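Local coordinates for structural PPIase-like protein L605 (Mimivirus, PDB 2OSE), which forms a virion-associated homotrimeric cyclophilin that may catalyse the cis-trans isomerisation of peptidyl-prolyl bonds and may bind cyclosporin A, at residues Ile33-Asp38 with Asn46-Thr51; Glu124-Leu129 with Gly175-Leu180; Lys80-Leu85 with Asp144-Ile149; Glu26-Leu31 with Asp181-Met186. All coordinates share one frame; numbering follows the deposited sequence.

Contact 1 of 4, residues Ile33-Asp38 with Asn46-Thr51; sequences IKLFRD and NFVQLT
Leu35, near the end of strand 26-35, sends its two methyl groups to neighbouring residues of helix 41-52: CD2 to the ring of Phe47 and CD1 to Val48. In the cyclophilin fold, an antiparallel beta-barrel closed by a helix at each end, helix 41-52 is one of these two lids, and this contact seats it on the barrel wall. The closest touch is Leu35 CD2 to Phe47 CD2 at 3.6 Å, with Phe47 CG (4.1 Å) and CE2 (4.2 Å) also near the same Leu35 CD2 methyl. The two side chains cross at about a right angle. With CG anti to the backbone N (chi1 -171°), the Phe47 ring extends from the helix into the barrel, where its far end approaches Ile33 loosely. All four touching residues are buried, and no hydrogen bond spans the contact. Farther out, Leu129 of strand 128-135 packs on Ile33, Leu35 and Phe47, while Phe147 meets the Phe47 ring edge-to-face. Near the strand's end, Arg37 NE forms a salt bridge with Glu45 OE2, tying the chain after the strand to the helix. On the other branch of the leucine, Leu35 CD1 and Val48 CG2 lie 3.9 Å apart as their side chains pass in opposite directions.

Contact 2 of 4, residues Glu124-Leu129 with Gly175-Leu180; sequences ESKGLL and GGLDVL
Two leucines one helical turn apart, Leu177 and Leu180, converge on the backbone of Gly127, and they share the contact with the chain of Lys126. Leu177 CD2 lies 3.9 Å from Gly127 CA, and Leu180 CD1 is 3.8 Å from the same Gly127 CA. Both leucines hold CG anti to their carbonyl carbon, which directs one methyl of each toward the glycine. Because Gly127 has no side chain, the methyl groups settle directly on the main chain, and the CA atoms of Gly127 and Leu177 come within 6.5 Å. The positive phi of Gly127 (68°) turns the chain just before strand 128-135 begins, and backbone hydrogen bonds to Thr150 and Val173 hold the turn in the sheet. Helix 177-186 is the C-terminal of the two helices that close the ends of the cyclophilin beta-barrel; here its first turn leans on the entry to a barrel strand. On the inner side, Leu180 also packs on Leu31 and Ile149.

The helix start is organised by main-chain bonds. Gly176 takes the N-cap position, and its O accepts from Val179 N at 2.9 Å and from Leu180 N at 3.3 Å.

Charge enters where Lys126 borders the helix. The aliphatic chain of Lys126 runs out nearly straight, with all four torsions close to 180°, and its CG passes 4.4 Å from Leu177 CD2. That extension carries NZ along the helix to Asp181 OD1, with which it forms a salt bridge. The backbone N of Lys126 separately donates to Asp153 OD1.

Contact 3 of 4, residues Lys80-Leu85 with Asp144-Ile149; sequences KFHNVL and DSTFMI
Phe81 with Phe147 and His82 with Thr146 form two small side-chain contacts, on either side of strand 89-92, which pairs with both strand 83-85 and strand 147-150 in the cyclophilin barrel. The segments are not sheet neighbours: their nearest CA atoms, those of His82 and Thr146, are 10.0 Å apart, and only side chains bridge the gap. In the core, Phe81 CE1 comes within 4.2 Å of Phe147 CZ, each atom lying obliquely to the other ring. Around them Phe198 and Ile200 touch Phe81, while Phe47 and Tyr76 meet Phe147 edge-to-face.

The other pair belongs to the subunit interface. Thr146 CG2 sits at the edge of the His82 ring, 4.2 Å from His82 NE2, with the two side chains crossing at about a right angle. The histidine is fixed by its neighbour: Asn83 ND2 donates to His82 ND1 over a short 2.6 Å, almost in the ring plane. Gly192 of the second subunit packs on His82 and Asn83. In many cyclophilins a Phe-His pair precedes the catalytic arginine; here Asn83 follows instead.

Thr146 is itself held in an Asx turn, its N donating to Asp144 OD1 at 3.0 Å and its OG1 donating to Asp144 OD1 at 2.7 Å, both from the same face of the carboxylate. Arg193 of the second subunit makes a salt bridge to that oxygen, so one buried atom links turn and trimer. By contrast His82 NE2, beside the threonine methyl, has no hydrogen-bonding partner in the model; since ND1 accepts from Asn83, the ring proton probably sits on NE2.

Contact 4 of 4, residues Glu26-Leu31 with Asp181-Met186; sequences EIIGRL and DKINSM
Ile28 and Met186 reach toward each other tip to tip, Ile28 CD1 lying 4.0 Å from Met186 CE. They join strand 26-35 of the cyclophilin beta-barrel to helix 177-186, one of its two closing helices; the axes of the two short segments approach to 9.8 Å at an angle of 127°. The apolar group also takes in Ile183, whose CG1 is 4.4 Å from Ile28 CD1. A bend at Met186 chi3 (-90°) turns the methyl CE toward the isoleucine. Phe198 touches Ile28, Ile183 and Met186 alike and joins this cluster.

Within the helix, Ser185 N donates to Asp181 O at 2.9 Å, and Met186 N bonds to Lys182 O. A weak bond from the Ser185 hydroxyl reaches the Asp181 carbonyl as well.

Polar contact between the segments passes through a water. Ile28 O and Lys182 NZ are 3.9 Å apart, too far for a direct bond. The lysine chain, extended beyond CG, runs out beside the strand, and its NZ also makes a long, weak ion pair with Glu137 of the third subunit. The bridging water donates to Ile28 O at 2.6 Å and accepts from Lys182 NZ at 2.9 Å.

All four contacts belong to one cyclophilin barrel and its two helices. Contacts 1 and 4 share strand 26-35 but lie about 21 Å apart between centres, where helices 41-52 and 177-186 respectively meet it. Contacts 2 and 4, about 11 Å apart, use successive turns of helix 177-186. Along the chain contact 4 spans the other three; contact 1 closes first, and contacts 2 and 3 interleave. Leu129, in a segment of contact 2, packs against residues of contacts 1 and 3: its CD2 is 3.6 Å from Leu35 CD2, and its CD1 is 3.4 Å from Phe147 CD1. Contact 3 faces the second subunit and contact 4 the third, so both lie at interfaces of the trimer.

Contact 1 of 4, residues Ile33-Asp38 with Asn46-Thr51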
loop_
_atom_site.group_PDB
_atom_site.type_symbol
_atom_site.label_atom_id
_atom_site.label_comp_id
_atom_site.label_asym_id
_atom_site.label_seq_id
_atom_site.Cartn_x
_atom_site.Cartn_y
_atom_site.Cartn_z
ATOM N N ILE A 33 24.982 10.242 13.209
ATOM C CA ILE A 33 25.025 10.844 11.880
ATOM C C ILE A 33 25.742 12.184 11.952
ATOM O O ILE A 33 25.425 13.012 12.807
ATOM C CB ILE A 33 23.573 11.061 11.341
ATOM C CG1 ILE A 33 22.858 9.720 11.108
ATOM C CG2 ILE A 33 23.566 11.870 10.007
ATOM C CD1 ILE A 33 21.339 9.854 11.032
ATOM N N LYS A 34 26.721 12.374 11.071
ATOM C CA LYS A 34 27.371 13.665 10.918
ATOM C C LYS A 34 26.803 14.401 9.692
ATOM O O LYS A 34 26.801 13.852 8.609
ATOM C CB LYS A 34 28.873 13.447 10.691
ATOM C CG LYS A 34 29.665 14.754 10.606
ATOM C CD LYS A 34 31.192 14.450 10.496
ATOM C CE LYS A 34 31.761 14.427 9.116
ATOM N NZ LYS A 34 33.220 14.868 9.113
ATOM N N LEU A 35 26.364 15.641 9.882
ATOM C CA LEU A 35 25.742 16.411 8.818
ATOM C C LEU A 35 26.728 17.398 8.198
ATOM O O LEU A 35 27.744 17.774 8.819
ATOM C CB LEU A 35 24.485 17.138 9.326
ATOM C CG LEU A 35 23.435 16.068 9.688
ATOM C CD1 LEU A 35 23.257 16.037 11.209
ATOM C CD2 LEU A 35 22.153 16.314 9.032
ATOM N N PHE A 36 26.436 17.792 6.964
ATOM C CA PHE A 36 27.323 18.677 6.205
ATOM C C PHE A 36 26.498 19.937 5.973
ATOM O O PHE A 36 25.776 20.022 4.997
ATOM C CB PHE A 36 27.758 18.072 4.862
ATOM C CG PHE A 36 28.154 16.586 4.905
ATOM C CD1 PHE A 36 29.041 16.086 5.867
ATOM C CD2 PHE A 36 27.662 15.711 3.951
ATOM C CE1 PHE A 36 29.398 14.742 5.873
ATOM C CE2 PHE A 36 28.016 14.383 3.936
ATOM C CZ PHE A 36 28.877 13.884 4.905
ATOM N N ARG A 37 26.555 20.884 6.903
ATOM C CA ARG A 37 25.697 22.062 6.824
ATOM C C ARG A 37 25.963 22.809 5.518
ATOM O O ARG A 37 25.019 23.370 4.971
ATOM C CB ARG A 37 25.886 22.984 8.028
ATOM C CG ARG A 37 24.800 24.055 8.181
ATOM C CD ARG A 37 25.229 25.123 9.197
ATOM N NE ARG A 37 24.122 26.019 9.532
ATOM C CZ ARG A 37 23.929 27.221 8.983
ATOM N NH1 ARG A 37 24.766 27.663 8.068
ATOM N NH2 ARG A 37 22.883 27.969 9.336
ATOM N N ASP A 38 27.215 22.764 5.011
ATOM C CA ASP A 38 27.596 23.386 3.702
ATOM C C ASP A 38 26.987 22.735 2.449
ATOM O O ASP A 38 27.168 23.218 1.331
ATOM C CB ASP A 38 29.130 23.558 3.508
ATOM C CG ASP A 38 29.923 22.233 3.455
ATOM O OD1 ASP A 38 29.476 21.186 2.925
ATOM O OD2 ASP A 38 31.087 22.261 3.923
ATOM N N ASN A 46 16.837 22.191 9.555
ATOM C CA ASN A 46 15.552 21.571 9.828
ATOM C C ASN A 46 15.754 20.152 10.372
ATOM O O ASN A 46 15.138 19.782 11.346
ATOM C CB ASN A 46 14.693 21.532 8.553
ATOM C CG ASN A 46 13.299 20.960 8.792
ATOM O OD1 ASN A 46 12.575 21.395 9.704
ATOM N ND2 ASN A 46 12.903 19.987 7.952
ATOM N N PHE A 47 16.636 19.378 9.745
ATOM C CA PHE A 47 16.933 18.026 10.235
ATOM C C PHE A 47 17.427 18.059 11.679
ATOM O O PHE A 47 16.869 17.380 12.543
ATOM C CB PHE A 47 17.945 17.308 9.339
ATOM C CG PHE A 47 18.120 15.842 9.688
ATOM C CD1 PHE A 47 17.318 14.868 9.085
ATOM C CD2 PHE A 47 19.084 15.436 10.627
ATOM C CE1 PHE A 47 17.450 13.511 9.415
ATOM C CE2 PHE A 47 19.230 14.073 10.968
ATOM C CZ PHE A 47 18.424 13.112 10.353
ATOM N N VAL A 48 18.466 18.853 11.946
ATOM C CA VAL A 48 18.994 18.952 13.314
ATOM C C VAL A 48 17.964 19.436 14.350
ATOM O O VAL A 48 17.894 18.888 15.454
ATOM C CB VAL A 48 20.318 19.803 13.384
ATOM C CG1 VAL A 48 20.816 19.906 14.802
ATOM C CG2 VAL A 48 21.407 19.211 12.537
ATOM N N GLN A 49 17.149 20.451 14.022
ATOM C CA GLN A 49 16.198 20.928 15.038
ATOM C C GLN A 49 15.072 19.959 15.292
ATOM O O GLN A 49 14.489 19.950 16.370
ATOM C CB GLN A 49 15.642 22.319 14.706
ATOM C CG GLN A 49 16.705 23.379 14.542
ATOM C CD GLN A 49 17.676 23.461 15.716
ATOM O OE1 GLN A 49 17.312 23.229 16.874
ATOM N NE2 GLN A 49 18.918 23.819 15.417
ATOM N N LEU A 50 14.754 19.135 14.297
ATOM C CA LEU A 50 13.728 18.099 14.494
ATOM C C LEU A 50 14.273 16.960 15.337
ATOM O O LEU A 50 13.545 16.252 16.015
ATOM C CB LEU A 50 13.262 17.565 13.153
ATOM C CG LEU A 50 12.282 18.505 12.424
ATOM C CD1 LEU A 50 11.900 17.861 11.115
ATOM C CD2 LEU A 50 11.047 18.721 13.281
ATOM N N THR A 51 15.578 16.779 15.254
ATOM C CA THR A 51 16.255 15.807 16.058
ATOM C C THR A 51 16.255 16.264 17.516
ATOM O O THR A 51 15.999 15.478 18.421
ATOM C CB THR A 51 17.646 15.662 15.465
ATOM O OG1 THR A 51 17.632 14.573 14.541
ATOM C CG2 THR A 51 18.653 15.502 16.502
#

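Contact 2 of 4, residues Glu124-Leu129 with Gly175-Leu180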
loop_
_atom_site.group_PDB
_atom_site.type_symbol
_atom_site.label_atom_id
_atom_site.label_comp_id
_atom_site.label_asym_id
_atom_site.label_seq_id
_atom_site.Cartn_x
_atom_site.Cartn_y
_atom_site.Cartn_z
ATOM N N GLU A 124 26.580 7.755 -3.688
ATOM C CA GLU A 124 27.025 6.447 -4.159
ATOM C C GLU A 124 27.354 5.401 -3.078
ATOM O O GLU A 124 27.640 4.247 -3.394
ATOM C CB GLU A 124 28.264 6.654 -5.029
ATOM C CG GLU A 124 28.145 7.824 -5.989
ATOM C CD GLU A 124 29.239 7.835 -7.035
ATOM O OE1 GLU A 124 30.436 7.801 -6.661
ATOM O OE2 GLU A 124 28.874 7.859 -8.229
ATOM N N SER A 125 27.319 5.813 -1.813
ATOM C CA SER A 125 27.819 5.017 -0.712
ATOM C C SER A 125 26.741 4.680 0.285
ATOM O O SER A 125 25.722 5.389 0.412
ATOM C CB SER A 125 28.907 5.784 0.050
ATOM O OG SER A 125 29.898 6.195 -0.827
ATOM N N LYS A 126 27.011 3.592 1.005
ATOM C CA LYS A 126 26.183 3.122 2.120
ATOM C C LYS A 126 26.173 4.143 3.247
ATOM O O LYS A 126 27.183 4.806 3.502
ATOM C CB LYS A 126 26.796 1.822 2.653
ATOM C CG LYS A 126 26.043 1.146 3.791
ATOM C CD LYS A 126 26.777 -0.153 4.069
ATOM C CE LYS A 126 26.005 -1.106 4.919
ATOM N NZ LYS A 126 26.767 -2.400 4.853
ATOM N N GLY A 127 25.048 4.239 3.952
ATOM C CA GLY A 127 24.961 5.103 5.123
ATOM C C GLY A 127 25.037 6.583 4.848
ATOM O O GLY A 127 25.442 7.343 5.720
ATOM N N LEU A 128 24.631 7.017 3.654
ATOM C CA LEU A 128 24.464 8.446 3.386
ATOM C C LEU A 128 23.074 8.876 3.707
ATOM O O LEU A 128 22.117 8.153 3.366
ATOM C CB LEU A 128 24.772 8.754 1.917
ATOM C CG LEU A 128 26.206 8.501 1.470
ATOM C CD1 LEU A 128 26.323 8.912 0.020
ATOM C CD2 LEU A 128 27.190 9.339 2.303
ATOM N N LEU A 129 22.958 10.029 4.381
ATOM C CA LEU A 129 21.695 10.675 4.707
ATOM C C LEU A 129 21.358 11.728 3.642
ATOM O O LEU A 129 22.232 12.524 3.275
ATOM C CB LEU A 129 21.793 11.430 6.055
ATOM C CG LEU A 129 20.588 12.305 6.450
ATOM C CD1 LEU A 129 19.402 11.413 6.833
ATOM C CD2 LEU A 129 20.945 13.280 7.578
ATOM N N GLY A 175 28.410 5.922 12.894
ATOM C CA GLY A 175 28.252 4.880 13.893
ATOM C C GLY A 175 26.898 4.225 13.674
ATOM O O GLY A 175 25.906 4.932 13.466
ATOM N N GLY A 176 26.845 2.885 13.670
ATOM C CA GLY A 176 25.560 2.193 13.471
ATOM C C GLY A 176 25.274 1.678 12.072
ATOM O O GLY A 176 24.146 1.341 11.764
ATOM N N LEU A 177 26.286 1.596 11.213
ATOM C CA LEU A 177 26.132 0.907 9.939
ATOM C C LEU A 177 25.705 -0.540 10.133
ATOM O O LEU A 177 24.970 -1.085 9.291
ATOM C CB LEU A 177 27.428 0.927 9.112
ATOM C CG LEU A 177 27.932 2.307 8.681
ATOM C CD1 LEU A 177 29.225 2.107 7.959
ATOM C CD2 LEU A 177 26.889 2.891 7.735
ATOM N N ASP A 178 26.177 -1.170 11.206
ATOM C CA ASP A 178 25.703 -2.523 11.578
ATOM C C ASP A 178 24.218 -2.598 11.899
ATOM O O ASP A 178 23.622 -3.674 11.838
ATOM C CB ASP A 178 26.521 -3.164 12.731
ATOM C CG ASP A 178 26.912 -2.167 13.854
ATOM O OD1 ASP A 178 26.557 -0.978 13.799
ATOM O OD2 ASP A 178 27.637 -2.588 14.793
ATOM N N VAL A 179 23.632 -1.458 12.266
ATOM C CA VAL A 179 22.181 -1.369 12.538
ATOM C C VAL A 179 21.451 -1.338 11.196
ATOM O O VAL A 179 20.430 -2.017 10.997
ATOM C CB VAL A 179 21.860 -0.127 13.408
ATOM C CG1 VAL A 179 20.353 -0.032 13.697
ATOM C CG2 VAL A 179 22.658 -0.213 14.681
ATOM N N LEU A 180 21.994 -0.580 10.257
ATOM C CA LEU A 180 21.525 -0.625 8.872
ATOM C C LEU A 180 21.559 -2.038 8.286
ATOM O O LEU A 180 20.641 -2.428 7.601
ATOM C CB LEU A 180 22.307 0.337 7.961
ATOM C CG LEU A 180 22.234 1.836 8.310
ATOM C CD1 LEU A 180 22.968 2.647 7.239
ATOM C CD2 LEU A 180 20.794 2.364 8.489
#

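Contact 3 of 4, residues Lys80-Leu85 with Asp144-Ile149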
loop_
_atom_site.group_PDB
_atom_site.type_symbol
_atom_site.label_atom_id
_atom_site.label_comp_id
_atom_site.label_asym_id
_atom_site.label_seq_id
_atom_site.Cartn_x
_atom_site.Cartn_y
_atom_site.Cartn_z
ATOM N N LYS A 80 7.765 6.579 11.841
ATOM C CA LYS A 80 7.962 5.268 11.225
ATOM C C LYS A 80 8.841 5.395 9.988
ATOM O O LYS A 80 8.880 6.449 9.345
ATOM C CB LYS A 80 6.621 4.631 10.828
ATOM C CG LYS A 80 5.606 4.537 11.988
ATOM C CD LYS A 80 4.345 3.758 11.573
ATOM C CE LYS A 80 3.352 3.661 12.761
ATOM N NZ LYS A 80 2.023 3.143 12.254
ATOM N N PHE A 81 9.553 4.321 9.661
ATOM C CA PHE A 81 10.232 4.242 8.383
ATOM C C PHE A 81 9.188 3.750 7.405
ATOM O O PHE A 81 8.777 2.590 7.474
ATOM C CB PHE A 81 11.484 3.353 8.465
ATOM C CG PHE A 81 12.616 4.023 9.199
ATOM C CD1 PHE A 81 13.496 4.879 8.515
ATOM C CD2 PHE A 81 12.745 3.884 10.566
ATOM C CE1 PHE A 81 14.516 5.560 9.207
ATOM C CE2 PHE A 81 13.768 4.540 11.267
ATOM C CZ PHE A 81 14.655 5.376 10.580
ATOM N N HIS A 82 8.749 4.651 6.529
ATOM C CA HIS A 82 7.512 4.451 5.734
ATOM C C HIS A 82 7.718 3.871 4.341
ATOM O O HIS A 82 6.774 3.322 3.738
ATOM C CB HIS A 82 6.643 5.727 5.704
ATOM C CG HIS A 82 7.301 6.938 5.093
ATOM N ND1 HIS A 82 7.641 7.016 3.760
ATOM C CD2 HIS A 82 7.600 8.149 5.622
ATOM C CE1 HIS A 82 8.136 8.209 3.496
ATOM N NE2 HIS A 82 8.128 8.917 4.611
ATOM N N ASN A 83 8.939 3.987 3.823
ATOM C CA ASN A 83 9.298 3.439 2.531
ATOM C C ASN A 83 10.639 2.798 2.803
ATOM O O ASN A 83 11.555 3.477 3.342
ATOM C CB ASN A 83 9.491 4.543 1.463
ATOM C CG ASN A 83 8.190 4.992 0.795
ATOM O OD1 ASN A 83 7.988 4.742 -0.391
ATOM N ND2 ASN A 83 7.317 5.668 1.543
ATOM N N VAL A 84 10.744 1.505 2.488
ATOM C CA VAL A 84 11.942 0.709 2.757
ATOM C C VAL A 84 12.155 -0.192 1.567
ATOM O O VAL A 84 11.177 -0.721 0.982
ATOM C CB VAL A 84 11.894 -0.097 4.087
ATOM C CG1 VAL A 84 11.679 0.829 5.300
ATOM C CG2 VAL A 84 10.833 -1.237 4.046
ATOM N N LEU A 85 13.417 -0.327 1.162
ATOM C CA LEU A 85 13.749 -1.090 -0.026
ATOM C C LEU A 85 15.057 -1.827 0.200
ATOM O O LEU A 85 16.125 -1.190 0.296
ATOM C CB LEU A 85 13.821 -0.172 -1.267
ATOM C CG LEU A 85 14.067 -0.902 -2.593
ATOM C CD1 LEU A 85 12.916 -1.891 -2.871
ATOM C CD2 LEU A 85 14.332 0.053 -3.792
ATOM N N ASP A 144 11.364 18.936 2.933
ATOM C CA ASP A 144 10.775 18.991 4.250
ATOM C C ASP A 144 11.573 18.054 5.202
ATOM O O ASP A 144 12.775 17.801 4.986
ATOM C CB ASP A 144 9.232 18.731 4.186
ATOM C CG ASP A 144 8.854 17.406 3.502
ATOM O OD1 ASP A 144 9.716 16.476 3.426
ATOM O OD2 ASP A 144 7.667 17.285 3.046
ATOM N N SER A 145 10.900 17.575 6.238
ATOM C CA SER A 145 11.448 16.623 7.208
ATOM C C SER A 145 11.746 15.206 6.667
ATOM O O SER A 145 12.381 14.402 7.372
ATOM C CB SER A 145 10.466 16.518 8.371
ATOM O OG SER A 145 9.177 16.119 7.899
ATOM N N THR A 146 11.248 14.899 5.463
ATOM C CA THR A 146 11.421 13.601 4.801
ATOM C C THR A 146 12.871 13.311 4.395
ATOM O O THR A 146 13.484 14.058 3.643
ATOM C CB THR A 146 10.532 13.466 3.521
ATOM O OG1 THR A 146 9.190 13.885 3.837
ATOM C CG2 THR A 146 10.513 11.988 3.027
ATOM N N PHE A 147 13.408 12.205 4.901
ATOM C CA PHE A 147 14.821 11.939 4.721
ATOM C C PHE A 147 15.049 10.467 4.382
ATOM O O PHE A 147 14.253 9.613 4.733
ATOM C CB PHE A 147 15.610 12.375 5.986
ATOM C CG PHE A 147 15.434 11.445 7.176
ATOM C CD1 PHE A 147 16.183 10.271 7.269
ATOM C CD2 PHE A 147 14.537 11.743 8.184
ATOM C CE1 PHE A 147 16.045 9.432 8.345
ATOM C CE2 PHE A 147 14.381 10.902 9.288
ATOM C CZ PHE A 147 15.136 9.756 9.358
ATOM N N MET A 148 16.158 10.188 3.718
ATOM C CA MET A 148 16.501 8.868 3.270
ATOM C C MET A 148 17.895 8.503 3.788
ATOM O O MET A 148 18.776 9.348 3.825
ATOM C CB MET A 148 16.550 8.901 1.745
ATOM C CG MET A 148 16.876 7.564 1.087
ATOM S SD MET A 148 17.075 7.662 -0.698
ATOM C CE MET A 148 15.321 7.809 -1.179
ATOM N N ILE A 149 18.084 7.224 4.138
ATOM C CA ILE A 149 19.427 6.671 4.408
ATOM C C ILE A 149 19.657 5.475 3.516
ATOM O O ILE A 149 18.800 4.555 3.431
ATOM C CB ILE A 149 19.596 6.284 5.934
ATOM C CG1 ILE A 149 19.349 7.504 6.831
ATOM C CG2 ILE A 149 20.970 5.656 6.199
ATOM C CD1 ILE A 149 19.419 7.201 8.313
#

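Contact 4 of 4, residues Glu26-Leu31 with Asp181-Met186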
loop_
_atom_site.group_PDB
_atom_site.type_symbol
_atom_site.label_atom_id
_atom_site.label_comp_id
_atom_site.label_asym_id
_atom_site.label_seq_id
_atom_site.Cartn_x
_atom_site.Cartn_y
_atom_site.Cartn_z
ATOM N N GLU A 26 11.222 -2.452 21.185
ATOM C CA GLU A 26 12.603 -2.719 21.584
ATOM C C GLU A 26 13.573 -1.918 20.678
ATOM O O GLU A 26 13.444 -1.933 19.454
ATOM C CB GLU A 26 12.905 -4.224 21.452
ATOM C CG GLU A 26 13.694 -4.577 20.163
ATOM C CD GLU A 26 13.427 -5.957 19.569
ATOM O OE1 GLU A 26 12.397 -6.136 18.841
ATOM O OE2 GLU A 26 14.300 -6.850 19.793
ATOM N N ILE A 27 14.544 -1.248 21.294
ATOM C CA ILE A 27 15.653 -0.617 20.554
ATOM C C ILE A 27 16.553 -1.687 19.933
ATOM O O ILE A 27 17.133 -2.525 20.633
ATOM C CB ILE A 27 16.510 0.293 21.467
ATOM C CG1 ILE A 27 15.624 1.338 22.142
ATOM C CG2 ILE A 27 17.682 0.916 20.674
ATOM C CD1 ILE A 27 16.286 2.096 23.224
ATOM N N ILE A 28 16.657 -1.661 18.612
ATOM C CA ILE A 28 17.590 -2.568 17.931
ATOM C C ILE A 28 19.015 -1.989 17.644
ATOM O O ILE A 28 19.921 -2.718 17.300
ATOM C CB ILE A 28 16.973 -3.171 16.680
ATOM C CG1 ILE A 28 16.730 -2.120 15.620
ATOM C CG2 ILE A 28 15.662 -3.929 17.031
ATOM C CD1 ILE A 28 16.093 -2.695 14.364
ATOM N N GLY A 29 19.205 -0.691 17.830
ATOM C CA GLY A 29 20.510 -0.101 17.615
ATOM C C GLY A 29 20.373 1.393 17.505
ATOM O O GLY A 29 19.254 1.904 17.484
ATOM N N ARG A 30 21.508 2.083 17.485
ATOM C CA ARG A 30 21.530 3.552 17.363
ATOM C C ARG A 30 22.340 4.018 16.145
ATOM O O ARG A 30 23.449 3.551 15.922
ATOM C CB ARG A 30 22.094 4.182 18.653
ATOM C CG ARG A 30 22.256 5.696 18.647
ATOM C CD ARG A 30 22.500 6.220 20.047
ATOM N NE ARG A 30 21.249 6.235 20.823
ATOM C CZ ARG A 30 20.999 7.054 21.853
ATOM N NH1 ARG A 30 21.903 7.936 22.266
ATOM N NH2 ARG A 30 19.839 6.996 22.489
ATOM N N LEU A 31 21.775 4.942 15.363
ATOM C CA LEU A 31 22.523 5.588 14.279
ATOM C C LEU A 31 23.119 6.883 14.785
ATOM O O LEU A 31 22.478 7.592 15.538
ATOM C CB LEU A 31 21.597 5.875 13.089
ATOM C CG LEU A 31 20.849 4.688 12.470
ATOM C CD1 LEU A 31 19.963 5.245 11.305
ATOM C CD2 LEU A 31 21.786 3.587 11.972
ATOM N N ASP A 181 22.628 -2.785 8.531
ATOM C CA ASP A 181 22.698 -4.187 8.123
ATOM C C ASP A 181 21.558 -5.059 8.705
ATOM O O ASP A 181 20.997 -5.866 7.996
ATOM C CB ASP A 181 24.043 -4.807 8.509
ATOM C CG ASP A 181 25.226 -4.158 7.813
ATOM O OD1 ASP A 181 25.087 -3.635 6.685
ATOM O OD2 ASP A 181 26.315 -4.152 8.423
ATOM N N LYS A 182 21.266 -4.910 9.987
ATOM C CA LYS A 182 20.172 -5.632 10.652
ATOM C C LYS A 182 18.821 -5.336 9.968
ATOM O O LYS A 182 18.051 -6.252 9.667
ATOM C CB LYS A 182 20.109 -5.257 12.128
ATOM C CG LYS A 182 21.245 -5.876 12.988
ATOM C CD LYS A 182 21.090 -5.500 14.468
ATOM C CE LYS A 182 22.235 -6.152 15.267
ATOM N NZ LYS A 182 22.074 -5.862 16.749
ATOM N N ILE A 183 18.548 -4.043 9.752
ATOM C CA ILE A 183 17.349 -3.598 9.023
ATOM C C ILE A 183 17.264 -4.266 7.650
ATOM O O ILE A 183 16.243 -4.886 7.310
ATOM C CB ILE A 183 17.296 -2.034 8.887
ATOM C CG1 ILE A 183 17.104 -1.388 10.273
ATOM C CG2 ILE A 183 16.156 -1.627 7.946
ATOM C CD1 ILE A 183 17.453 0.135 10.316
ATOM N N ASN A 184 18.345 -4.145 6.879
ATOM C CA ASN A 184 18.420 -4.723 5.545
ATOM C C ASN A 184 18.191 -6.231 5.499
ATOM O O ASN A 184 17.498 -6.741 4.577
ATOM C CB ASN A 184 19.757 -4.389 4.874
ATOM C CG ASN A 184 19.684 -4.538 3.412
ATOM O OD1 ASN A 184 18.793 -3.986 2.778
ATOM N ND2 ASN A 184 20.615 -5.317 2.831
ATOM N N SER A 185 18.800 -6.951 6.443
ATOM C CA SER A 185 18.519 -8.391 6.543
ATOM C C SER A 185 17.033 -8.659 6.778
ATOM O O SER A 185 16.473 -9.534 6.161
ATOM C CB SER A 185 19.327 -9.038 7.648
ATOM O OG SER A 185 20.674 -9.115 7.200
ATOM N N MET A 186 16.410 -7.917 7.687
ATOM C CA MET A 186 15.013 -8.164 8.022
ATOM C C MET A 186 14.025 -7.795 6.927
ATOM O O MET A 186 12.863 -8.210 6.995
ATOM C CB MET A 186 14.642 -7.462 9.304
ATOM C CG MET A 186 15.361 -8.045 10.478
ATOM S SD MET A 186 14.765 -7.301 11.961
ATOM C CE MET A 186 15.888 -5.940 12.086
HETATM O O HOH W 1 22.447 -3.085 17.520
#